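Side-chain contacts in type I polyketide synthase PikAII (Streptomyces venezuelae, PDB 3QP9), which carries the C2-type ketoreductase domain of a modular polyketide synthase, a Rossmann-fold oxidoreductase relative that probably epimerizes the growing polyketide rather than reducing it: residues S84-R89 and F128-G133; A69-S72 and D77-Q80; S49-V54 and A101-A106; A183-E188 and E356-T361. All blocks are in the same frame, centred on the assembly; numbering follows the deposited sequence.

Interaction 1 of 4, residues S84-R89 and F128-G133; sequences SPLGDR and FTRGTG
L86 and R130 pack against each other at the outer end of this contact, the leucine fork lying obliquely across the last part of the arginine chain. The packing here is tight although it lies at the surface, with L86 itself exposed: L86 CD1 comes within 3.2 Å of R130 NH2, and L86 CG reaches the same nitrogen at an equal distance. The other methyl of the fork, L86 CD2, settles on the aliphatic part and approaches R130 CD at 3.5 Å. R130 has CG anti to its carbonyl carbon (chi1 -77°) and runs extended from CG to NE, which presents a straight hydrocarbon rod to the leucine. R130 NE, at the head of the guanidinium, is hydrogen-bonded to A120 O, which helps to hold the group in place.

Nearer the backbones the fit is looser. P85 CB meets R130 CB at 4.0 Å, a simple van der Waals touch between the pyrrolidine ring and the root of the arginine. P85 and L86 are the inner residues of a type I turn closed by G87 N bonding S84 O at 2.9 Å.

The contact lies at the start of helix 130-144, with T129 as N-cap. P85 also touches A134 of that helix, and the loop holding the turn leads from strand 77-83 into helix 89-102, whose R89 forms a salt bridge with D144.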
loop_
_atom_site.group_PDB
_atom_site.type_symbol
_atom_site.label_atom_id
_atom_site.label_comp_id
_atom_site.label_asym_id
_atom_site.label_seq_id
_atom_site.Cartn_x
_atom_site.Cartn_y
_atom_site.Cartn_z
ATOM N N SER A 84 -8.912 -17.486 16.296
ATOM C CA SER A 84 -7.455 -17.530 16.480
ATOM C C SER A 84 -6.837 -16.995 15.198
ATOM O O SER A 84 -6.979 -17.629 14.142
ATOM C CB SER A 84 -6.924 -18.959 16.715
ATOM O OG SER A 84 -7.753 -19.736 17.576
ATOM N N PRO A 85 -6.167 -15.818 15.258
ATOM C CA PRO A 85 -5.581 -15.353 13.993
ATOM C C PRO A 85 -4.592 -16.338 13.340
ATOM O O PRO A 85 -4.421 -16.305 12.114
ATOM C CB PRO A 85 -4.909 -14.040 14.403
ATOM C CG PRO A 85 -5.801 -13.520 15.477
ATOM C CD PRO A 85 -6.070 -14.771 16.304
ATOM N N LEU A 86 -3.994 -17.235 14.138
ATOM C CA LEU A 86 -3.041 -18.225 13.612
ATOM C C LEU A 86 -3.744 -19.392 12.928
ATOM O O LEU A 86 -3.132 -20.126 12.129
ATOM C CB LEU A 86 -2.124 -18.752 14.718
ATOM C CG LEU A 86 -1.033 -17.815 15.271
ATOM C CD1 LEU A 86 -0.038 -18.598 16.128
ATOM C CD2 LEU A 86 -0.287 -17.065 14.171
ATOM N N GLY A 87 -5.039 -19.528 13.231
ATOM C CA GLY A 87 -5.860 -20.655 12.782
ATOM C C GLY A 87 -5.901 -20.919 11.292
ATOM O O GLY A 87 -5.678 -20.024 10.477
ATOM N N ASP A 88 -6.205 -22.168 10.961
ATOM C CA ASP A 88 -6.372 -22.661 9.592
ATOM C C ASP A 88 -7.609 -22.039 8.893
ATOM O O ASP A 88 -8.593 -21.639 9.546
ATOM C CB ASP A 88 -6.527 -24.204 9.644
ATOM C CG ASP A 88 -6.352 -24.856 8.289
ATOM O OD1 ASP A 88 -5.199 -25.125 7.912
ATOM O OD2 ASP A 88 -7.362 -25.097 7.594
ATOM N N ARG A 89 -7.558 -21.995 7.565
ATOM C CA ARG A 89 -8.684 -21.577 6.789
ATOM C C ARG A 89 -9.877 -22.518 7.061
ATOM O O ARG A 89 -10.959 -22.073 7.470
ATOM C CB ARG A 89 -8.282 -21.364 5.310
ATOM C CG ARG A 89 -8.635 -22.386 4.280
ATOM C CD ARG A 89 -9.372 -21.714 3.116
ATOM N NE ARG A 89 -8.589 -21.494 1.909
ATOM C CZ ARG A 89 -9.112 -21.430 0.685
ATOM N NH1 ARG A 89 -10.409 -21.620 0.491
ATOM N NH2 ARG A 89 -8.334 -21.195 -0.371
ATOM N N PHE A 128 4.732 -7.601 8.314
ATOM C CA PHE A 128 3.630 -8.603 8.276
ATOM C C PHE A 128 3.151 -8.864 9.704
ATOM O O PHE A 128 3.988 -9.053 10.608
ATOM C CB PHE A 128 4.086 -9.904 7.625
ATOM C CG PHE A 128 2.984 -10.927 7.521
ATOM C CD1 PHE A 128 2.111 -10.904 6.434
ATOM C CD2 PHE A 128 2.843 -11.914 8.482
ATOM C CE1 PHE A 128 1.082 -11.854 6.303
ATOM C CE2 PHE A 128 1.810 -12.857 8.348
ATOM C CZ PHE A 128 0.923 -12.798 7.263
ATOM N N THR A 129 1.836 -8.784 9.941
ATOM C CA THR A 129 1.255 -9.075 11.298
ATOM C C THR A 129 0.264 -10.225 11.232
ATOM O O THR A 129 -0.086 -10.682 10.132
ATOM C CB THR A 129 0.525 -7.855 11.979
ATOM O OG1 THR A 129 -0.763 -7.646 11.402
ATOM C CG2 THR A 129 1.346 -6.560 11.932
ATOM N N ARG A 130 -0.194 -10.711 12.389
ATOM C CA ARG A 130 -1.121 -11.859 12.373
ATOM C C ARG A 130 -2.433 -11.436 11.725
ATOM O O ARG A 130 -3.055 -12.189 10.980
ATOM C CB ARG A 130 -1.348 -12.351 13.781
ATOM C CG ARG A 130 -0.157 -13.185 14.331
ATOM C CD ARG A 130 -0.541 -13.864 15.683
ATOM N NE ARG A 130 0.619 -14.092 16.574
ATOM C CZ ARG A 130 0.694 -15.026 17.532
ATOM N NH1 ARG A 130 1.797 -15.139 18.267
ATOM N NH2 ARG A 130 -0.320 -15.848 17.754
ATOM N N GLY A 131 -2.824 -10.192 12.010
ATOM C CA GLY A 131 -3.994 -9.555 11.360
ATOM C C GLY A 131 -3.952 -9.499 9.840
ATOM O O GLY A 131 -4.993 -9.619 9.211
ATOM N N THR A 132 -2.765 -9.289 9.262
ATOM C CA THR A 132 -2.573 -9.343 7.813
ATOM C C THR A 132 -2.949 -10.745 7.228
ATOM O O THR A 132 -3.709 -10.844 6.234
ATOM C CB THR A 132 -1.121 -9.006 7.415
ATOM O OG1 THR A 132 -0.579 -7.955 8.257
ATOM C CG2 THR A 132 -1.048 -8.525 5.957
ATOM N N GLY A 133 -2.341 -11.786 7.810
ATOM C CA GLY A 133 -2.602 -13.210 7.428
ATOM C C GLY A 133 -4.044 -13.564 7.649
ATOM O O GLY A 133 -4.703 -14.046 6.743
#

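Interaction 2 of 4, residues A69-S72 and D77-Q80; sequences AALS and DPVQ
L71 and P78 pack helix 65-73 against strand 77-83 within a beta-alpha-beta unit of the N-terminal Rossmann-like half of the protein, strand 51-57 being the first strand of the unit.

The apolar part of the contact is made by these two side chains, which run past one another in opposite senses. L71 CD1 lies 3.8 Å from P78 CB, while L71 CB, at the root of the leucine, is 3.9 Å from P78 CG. With CG beside the backbone N (chi1 -65°), the leucine lies alongside the proline ring instead of ending on it. Its apolar surroundings continue beyond the pair, since L71 also touches V54 of strand 51-57 and L212 of helix 202-212.

Backbone pairing sets the strand. D77 and V79 make the hydrogen bonds to strand 51-57 and start their side chains away from 69-72, whereas P78 between them turns its ring toward the helix. The backbone N of P78 faces the outer edge, where this chain has no further strand and the lack of an N-H costs no strand pairing.

The remaining contact sets a polar atom against hydrocarbon. S72 OG is hydrogen-bonded to the carbonyl of L68, one turn earlier in the same helix, which holds the hydroxyl next to the CG-CD side of the proline ring. There S72 OG stands 3.1 Å from both P78 CG and P78 CD, a close approach of oxygen to two methylene groups.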
loop_
_atom_site.group_PDB
_atom_site.type_symbol
_atom_site.label_atom_id
_atom_site.label_comp_id
_atom_site.label_asym_id
_atom_site.label_seq_id
_atom_site.Cartn_x
_atom_site.Cartn_y
_atom_site.Cartn_z
ATOM N N ALA A 69 -22.038 -2.700 20.362
ATOM C CA ALA A 69 -23.035 -1.748 20.836
ATOM C C ALA A 69 -23.438 -0.802 19.703
ATOM O O ALA A 69 -24.627 -0.584 19.474
ATOM C CB ALA A 69 -22.546 -0.968 22.096
ATOM N N ALA A 70 -22.458 -0.271 18.949
ATOM C CA ALA A 70 -22.813 0.631 17.832
ATOM C C ALA A 70 -23.668 -0.016 16.767
ATOM O O ALA A 70 -24.635 0.593 16.281
ATOM C CB ALA A 70 -21.569 1.254 17.205
ATOM N N LEU A 71 -23.329 -1.255 16.409
ATOM C CA LEU A 71 -24.117 -1.979 15.423
ATOM C C LEU A 71 -25.554 -2.229 15.959
ATOM O O LEU A 71 -26.552 -2.017 15.245
ATOM C CB LEU A 71 -23.464 -3.327 15.101
ATOM C CG LEU A 71 -22.086 -3.392 14.419
ATOM C CD1 LEU A 71 -21.565 -4.737 14.523
ATOM C CD2 LEU A 71 -22.255 -3.113 12.993
ATOM N N SER A 72 -25.634 -2.694 17.207
ATOM C CA SER A 72 -26.924 -2.900 17.866
ATOM C C SER A 72 -27.689 -1.592 17.843
ATOM O O SER A 72 -28.815 -1.539 17.316
ATOM C CB SER A 72 -26.735 -3.402 19.323
ATOM O OG SER A 72 -26.272 -4.755 19.370
ATOM N N ASP A 77 -28.523 -6.910 14.314
ATOM C CA ASP A 77 -28.370 -7.946 15.371
ATOM C C ASP A 77 -26.934 -8.506 15.285
ATOM O O ASP A 77 -26.681 -9.413 14.512
ATOM C CB ASP A 77 -29.452 -9.058 15.241
ATOM C CG ASP A 77 -29.281 -10.223 16.273
ATOM O OD1 ASP A 77 -28.796 -9.986 17.419
ATOM O OD2 ASP A 77 -29.642 -11.394 15.928
ATOM N N PRO A 78 -25.973 -7.933 16.042
ATOM C CA PRO A 78 -24.561 -8.361 15.888
ATOM C C PRO A 78 -24.180 -9.658 16.608
ATOM O O PRO A 78 -24.464 -9.840 17.799
ATOM C CB PRO A 78 -23.754 -7.202 16.492
ATOM C CG PRO A 78 -24.730 -6.373 17.241
ATOM C CD PRO A 78 -26.128 -6.871 17.049
ATOM N N VAL A 79 -23.493 -10.538 15.894
ATOM C CA VAL A 79 -22.926 -11.740 16.519
ATOM C C VAL A 79 -21.390 -11.724 16.469
ATOM O O VAL A 79 -20.785 -11.758 15.382
ATOM C CB VAL A 79 -23.472 -13.058 15.836
ATOM C CG1 VAL A 79 -22.858 -14.319 16.477
ATOM C CG2 VAL A 79 -24.991 -13.106 15.922
ATOM N N GLN A 80 -20.755 -11.704 17.626
ATOM C CA GLN A 80 -19.298 -11.858 17.665
ATOM C C GLN A 80 -18.781 -13.254 17.433
ATOM O O GLN A 80 -19.309 -14.243 17.964
ATOM C CB GLN A 80 -18.743 -11.344 18.973
ATOM C CG GLN A 80 -17.242 -11.337 19.056
ATOM C CD GLN A 80 -16.742 -10.492 20.216
ATOM O OE1 GLN A 80 -17.452 -9.610 20.697
ATOM N NE2 GLN A 80 -15.526 -10.779 20.685
#

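Interaction 3 of 4, residues S49-V54 and A101-A106; sequences SGRWLV and AAAGGA
The Schellman motif that ends helix 89-102 offers A102 and A103 to R51, at the beginning of strand 51-57. A103 supplies most of the helical side of this small surface contact: its methyl, A103 CB, stands over one face of the R51 guanidinium, 3.8 Å above the plane and displaced toward the rim. The nitrogen involved is R51 NH1, which lies 3.8 Å from A103 CA and 3.9 Å from A103 CB. The neighbouring carbonyl is a more distant partner, with A102 O 4.1 Å from R51 NH1 and oblique to the guanidinium.

R51 reaches this place by folding. Its CG is anti to the backbone N (chi1 180°), and the chain then bends at chi2 and chi3, bringing the flat group back over the alanine. Along the way it rests on V79, and NE makes a long, weak ion pair with D77 of the edge strand.

On the helix side, G104 N bonds A101 O at 3.1 Å, and G104 takes a positive phi of 94° that reverses the chain. G105 also has positive phi, backbone angles that suit glycine.

The chain then leads through D108, paired with R51, into strand 109-112. The connection through helix 89-102 thus carries the chain from edge strand 77-83 past strand 51-57 to strand 109-112 on the other side of it, a crossover characteristic of Rossmann-like folds.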
loop_
_atom_site.group_PDB
_atom_site.type_symbol
_atom_site.label_atom_id
_atom_site.label_comp_id
_atom_site.label_asym_id
_atom_site.label_seq_id
_atom_site.Cartn_x
_atom_site.Cartn_y
_atom_site.Cartn_z
ATOM N N SER A 49 -29.900 -3.407 9.487
ATOM C CA SER A 49 -30.759 -4.490 9.949
ATOM C C SER A 49 -30.144 -5.863 9.759
ATOM O O SER A 49 -29.135 -6.034 9.048
ATOM C CB SER A 49 -32.136 -4.448 9.253
ATOM O OG SER A 49 -32.009 -4.407 7.835
ATOM N N GLY A 50 -30.768 -6.848 10.401
ATOM C CA GLY A 50 -30.397 -8.254 10.259
ATOM C C GLY A 50 -29.154 -8.698 11.006
ATOM O O GLY A 50 -28.605 -7.965 11.839
ATOM N N ARG A 51 -28.675 -9.888 10.664
ATOM C CA ARG A 51 -27.564 -10.486 11.369
ATOM C C ARG A 51 -26.261 -9.951 10.757
ATOM O O ARG A 51 -26.063 -10.101 9.526
ATOM C CB ARG A 51 -27.613 -12.019 11.262
ATOM C CG ARG A 51 -26.469 -12.776 11.976
ATOM C CD ARG A 51 -26.686 -13.010 13.461
ATOM N NE ARG A 51 -28.090 -13.305 13.787
ATOM C CZ ARG A 51 -28.582 -14.485 14.180
ATOM N NH1 ARG A 51 -27.810 -15.561 14.328
ATOM N NH2 ARG A 51 -29.881 -14.580 14.445
ATOM N N TRP A 52 -25.392 -9.382 11.625
ATOM C CA TRP A 52 -24.003 -8.998 11.277
ATOM C C TRP A 52 -23.011 -9.906 12.010
ATOM O O TRP A 52 -23.044 -10.028 13.249
ATOM C CB TRP A 52 -23.725 -7.492 11.552
ATOM C CG TRP A 52 -24.191 -6.637 10.375
ATOM C CD1 TRP A 52 -25.493 -6.313 10.077
ATOM C CD2 TRP A 52 -23.388 -6.080 9.292
ATOM N NE1 TRP A 52 -25.541 -5.569 8.919
ATOM C CE2 TRP A 52 -24.268 -5.438 8.411
ATOM C CE3 TRP A 52 -22.014 -6.036 9.019
ATOM C CZ2 TRP A 52 -23.826 -4.765 7.259
ATOM C CZ3 TRP A 52 -21.575 -5.403 7.835
ATOM C CH2 TRP A 52 -22.487 -4.774 6.988
ATOM N N LEU A 53 -22.128 -10.565 11.292
ATOM C CA LEU A 53 -21.089 -11.300 11.981
ATOM C C LEU A 53 -19.922 -10.354 12.199
ATOM O O LEU A 53 -19.486 -9.669 11.245
ATOM C CB LEU A 53 -20.606 -12.498 11.152
ATOM C CG LEU A 53 -21.646 -13.550 10.760
ATOM C CD1 LEU A 53 -20.949 -14.716 10.141
ATOM C CD2 LEU A 53 -22.550 -13.991 11.948
ATOM N N VAL A 54 -19.425 -10.314 13.418
ATOM C CA VAL A 54 -18.263 -9.505 13.725
ATOM C C VAL A 54 -17.128 -10.428 14.022
ATOM O O VAL A 54 -17.173 -11.179 14.975
ATOM C CB VAL A 54 -18.531 -8.484 14.839
ATOM C CG1 VAL A 54 -17.274 -7.589 15.139
ATOM C CG2 VAL A 54 -19.761 -7.688 14.464
ATOM N N ALA A 101 -25.342 -21.334 9.389
ATOM C CA ALA A 101 -26.410 -22.263 9.762
ATOM C C ALA A 101 -27.276 -21.679 10.881
ATOM O O ALA A 101 -28.494 -21.707 10.772
ATOM C CB ALA A 101 -25.863 -23.677 10.153
ATOM N N ALA A 102 -26.661 -21.080 11.902
ATOM C CA ALA A 102 -27.430 -20.529 13.037
ATOM C C ALA A 102 -28.357 -19.354 12.677
ATOM O O ALA A 102 -29.401 -19.165 13.317
ATOM C CB ALA A 102 -26.532 -20.183 14.217
ATOM N N ALA A 103 -27.993 -18.583 11.645
ATOM C CA ALA A 103 -28.826 -17.473 11.170
ATOM C C ALA A 103 -29.951 -17.873 10.189
ATOM O O ALA A 103 -30.751 -17.013 9.782
ATOM C CB ALA A 103 -27.953 -16.423 10.547
ATOM N N GLY A 104 -29.997 -19.162 9.808
ATOM C CA GLY A 104 -30.986 -19.703 8.876
ATOM C C GLY A 104 -30.458 -19.715 7.447
ATOM O O GLY A 104 -31.226 -19.786 6.486
ATOM N N GLY A 105 -29.144 -19.616 7.283
ATOM C CA GLY A 105 -28.575 -19.635 5.941
ATOM C C GLY A 105 -28.281 -18.332 5.253
ATOM O O GLY A 105 -27.813 -18.353 4.106
ATOM N N ALA A 106 -28.553 -17.207 5.953
ATOM C CA ALA A 106 -28.277 -15.888 5.450
ATOM C C ALA A 106 -27.933 -14.897 6.562
ATOM O O ALA A 106 -28.364 -14.999 7.717
ATOM C CB ALA A 106 -29.448 -15.345 4.601
#

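Interaction 4 of 4, residues A183-E188 and E356-T361; sequences ALEHPE and EPLAAT
E185 and L358 meet with their side chains at about a right angle, the carboxylate of the glutamate arriving at the backbone N-H and flank of the leucine. E185 projects from the end of helix 170-185 and is extended beyond CG (chi2 -178°), which carries the carboxylate to segment 356-361. L358 N donates to E185 OE1 at 2.9 Å, through a nearly straight bond of 168° that uses the syn lone pair. The same oxygen, E185 OE1, sits 3.5 Å from L358 CB, so the leucine's hydrocarbon root flanks the bond. E185 OE2 passes 3.7 Å from P357 CA, while its hydrogen bond goes to G411 N.

H186, the next residue, turns a ring edge to the partner segment. A359 N lies near the plane of the imidazole, 4.5 Å from H186 NE2, which makes this a loose touch beside the firm bond of E185.

The donor segment is itself tightly turned. P357 O accepts from A360 N, T361 N and T361 OG1, the hydroxyl approaching at 2.9 Å from above the carbonyl plane.

L358 also packs on M178 and A182 of helix 170-185. Because each oxygen of E185 takes a backbone N-H, from L358 and from G411, the carboxylate joins two separate loops to helix 170-185; two such donors would be expected to favour its ionised form and fix its rotation.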
loop_
_atom_site.group_PDB
_atom_site.type_symbol
_atom_site.label_atom_id
_atom_site.label_comp_id
_atom_site.label_asym_id
_atom_site.label_seq_id
_atom_site.Cartn_x
_atom_site.Cartn_y
_atom_site.Cartn_z
ATOM N N ALA A 183 -11.807 -6.628 -3.719
ATOM C CA ALA A 183 -12.897 -5.991 -4.478
ATOM C C ALA A 183 -12.976 -6.341 -5.964
ATOM O O ALA A 183 -14.105 -6.439 -6.532
ATOM C CB ALA A 183 -12.833 -4.433 -4.370
ATOM N N LEU A 184 -11.824 -6.415 -6.628
ATOM C CA LEU A 184 -11.842 -6.653 -8.096
ATOM C C LEU A 184 -11.978 -8.120 -8.367
ATOM O O LEU A 184 -12.634 -8.522 -9.339
ATOM C CB LEU A 184 -10.570 -6.186 -8.757
ATOM C CG LEU A 184 -10.298 -4.693 -8.678
ATOM C CD1 LEU A 184 -8.870 -4.332 -9.161
ATOM C CD2 LEU A 184 -11.372 -4.000 -9.457
ATOM N N GLU A 185 -11.418 -8.927 -7.468
ATOM C CA GLU A 185 -11.476 -10.391 -7.613
ATOM C C GLU A 185 -12.756 -11.060 -7.097
ATOM O O GLU A 185 -13.161 -12.128 -7.593
ATOM C CB GLU A 185 -10.198 -11.048 -7.026
ATOM C CG GLU A 185 -8.856 -10.637 -7.695
ATOM C CD GLU A 185 -7.694 -11.382 -7.068
ATOM O OE1 GLU A 185 -7.875 -12.080 -6.033
ATOM O OE2 GLU A 185 -6.585 -11.240 -7.587
ATOM N N HIS A 186 -13.383 -10.495 -6.072
ATOM C CA HIS A 186 -14.636 -11.052 -5.547
ATOM C C HIS A 186 -15.692 -9.944 -5.446
ATOM O O HIS A 186 -16.128 -9.540 -4.350
ATOM C CB HIS A 186 -14.383 -11.734 -4.188
ATOM C CG HIS A 186 -13.331 -12.786 -4.244
ATOM N ND1 HIS A 186 -13.591 -14.052 -4.727
ATOM C CD2 HIS A 186 -12.029 -12.785 -3.864
ATOM C CE1 HIS A 186 -12.490 -14.782 -4.677
ATOM N NE2 HIS A 186 -11.522 -14.041 -4.160
ATOM N N PRO A 187 -16.041 -9.368 -6.579
ATOM C CA PRO A 187 -16.823 -8.134 -6.466
ATOM C C PRO A 187 -18.240 -8.310 -5.871
ATOM O O PRO A 187 -18.780 -7.397 -5.328
ATOM C CB PRO A 187 -16.944 -7.666 -7.902
ATOM C CG PRO A 187 -16.671 -8.965 -8.744
ATOM C CD PRO A 187 -15.678 -9.711 -7.961
ATOM N N GLU A 188 -18.836 -9.512 -5.979
ATOM C CA GLU A 188 -20.174 -9.724 -5.482
ATOM C C GLU A 188 -20.195 -9.823 -3.951
ATOM O O GLU A 188 -21.237 -9.700 -3.327
ATOM C CB GLU A 188 -20.790 -11.009 -6.193
ATOM C CG GLU A 188 -20.206 -12.450 -5.711
ATOM C CD GLU A 188 -18.615 -12.652 -5.774
ATOM O OE1 GLU A 188 -17.887 -11.996 -6.543
ATOM O OE2 GLU A 188 -18.078 -13.519 -5.041
ATOM N N GLU A 356 -0.281 -13.813 -7.237
ATOM C CA GLU A 356 -1.230 -14.929 -7.369
ATOM C C GLU A 356 -2.632 -14.372 -7.074
ATOM O O GLU A 356 -2.757 -13.458 -6.283
ATOM C CB GLU A 356 -0.981 -16.044 -6.333
ATOM C CG GLU A 356 0.427 -16.692 -6.199
ATOM C CD GLU A 356 0.406 -17.962 -5.298
ATOM O OE1 GLU A 356 -0.477 -18.833 -5.513
ATOM O OE2 GLU A 356 1.270 -18.104 -4.395
ATOM N N PRO A 357 -3.707 -14.963 -7.649
ATOM C CA PRO A 357 -5.020 -14.549 -7.125
ATOM C C PRO A 357 -5.172 -14.812 -5.615
ATOM O O PRO A 357 -4.553 -15.742 -5.074
ATOM C CB PRO A 357 -6.014 -15.452 -7.926
ATOM C CG PRO A 357 -5.287 -15.645 -9.281
ATOM C CD PRO A 357 -3.829 -15.837 -8.847
ATOM N N LEU A 358 -6.010 -14.038 -4.931
ATOM C CA LEU A 358 -6.136 -14.239 -3.476
ATOM C C LEU A 358 -6.625 -15.648 -3.126
ATOM O O LEU A 358 -6.125 -16.229 -2.160
ATOM C CB LEU A 358 -6.993 -13.178 -2.776
ATOM C CG LEU A 358 -6.389 -11.749 -2.804
ATOM C CD1 LEU A 358 -7.433 -10.641 -2.536
ATOM C CD2 LEU A 358 -5.116 -11.522 -1.911
ATOM N N ALA A 359 -7.578 -16.172 -3.900
ATOM C CA ALA A 359 -8.153 -17.524 -3.649
ATOM C C ALA A 359 -7.069 -18.582 -3.658
ATOM O O ALA A 359 -7.175 -19.585 -2.941
ATOM C CB ALA A 359 -9.235 -17.883 -4.660
ATOM N N ALA A 360 -6.019 -18.332 -4.439
ATOM C CA ALA A 360 -4.992 -19.352 -4.699
ATOM C C ALA A 360 -3.755 -19.238 -3.818
ATOM O O ALA A 360 -3.012 -20.192 -3.695
ATOM C CB ALA A 360 -4.618 -19.390 -6.198
ATOM N N THR A 361 -3.538 -18.077 -3.188
ATOM C CA THR A 361 -2.415 -17.922 -2.280
ATOM C C THR A 361 -2.756 -18.382 -0.870
ATOM O O THR A 361 -3.807 -18.963 -0.636
ATOM C CB THR A 361 -1.915 -16.461 -2.166
ATOM O OG1 THR A 361 -2.307 -15.679 -3.303
ATOM C CG2 THR A 361 -0.441 -16.490 -2.084
#

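From the N terminus, residues 49-54 open interaction 3, which is closed by 101-106. Interaction 2 is nested within that loop, joining 69-72 to 77-80, and the two share a strand pair, with a probable hydrogen bond from D77 N to G50 O. Interaction 1 starts at 84-89, still inside the loop of interaction 3, but ends at 128-133 beyond it, so the two cross. Together these three tie strands 51-57 and 77-83 to helices 65-73, 89-102 and 130-144. Interaction 4 follows in series and closes a far longer loop, bringing the end of helix 170-185 to the loop before helix 363-386. It touches interaction 1 where R89 packs against A359.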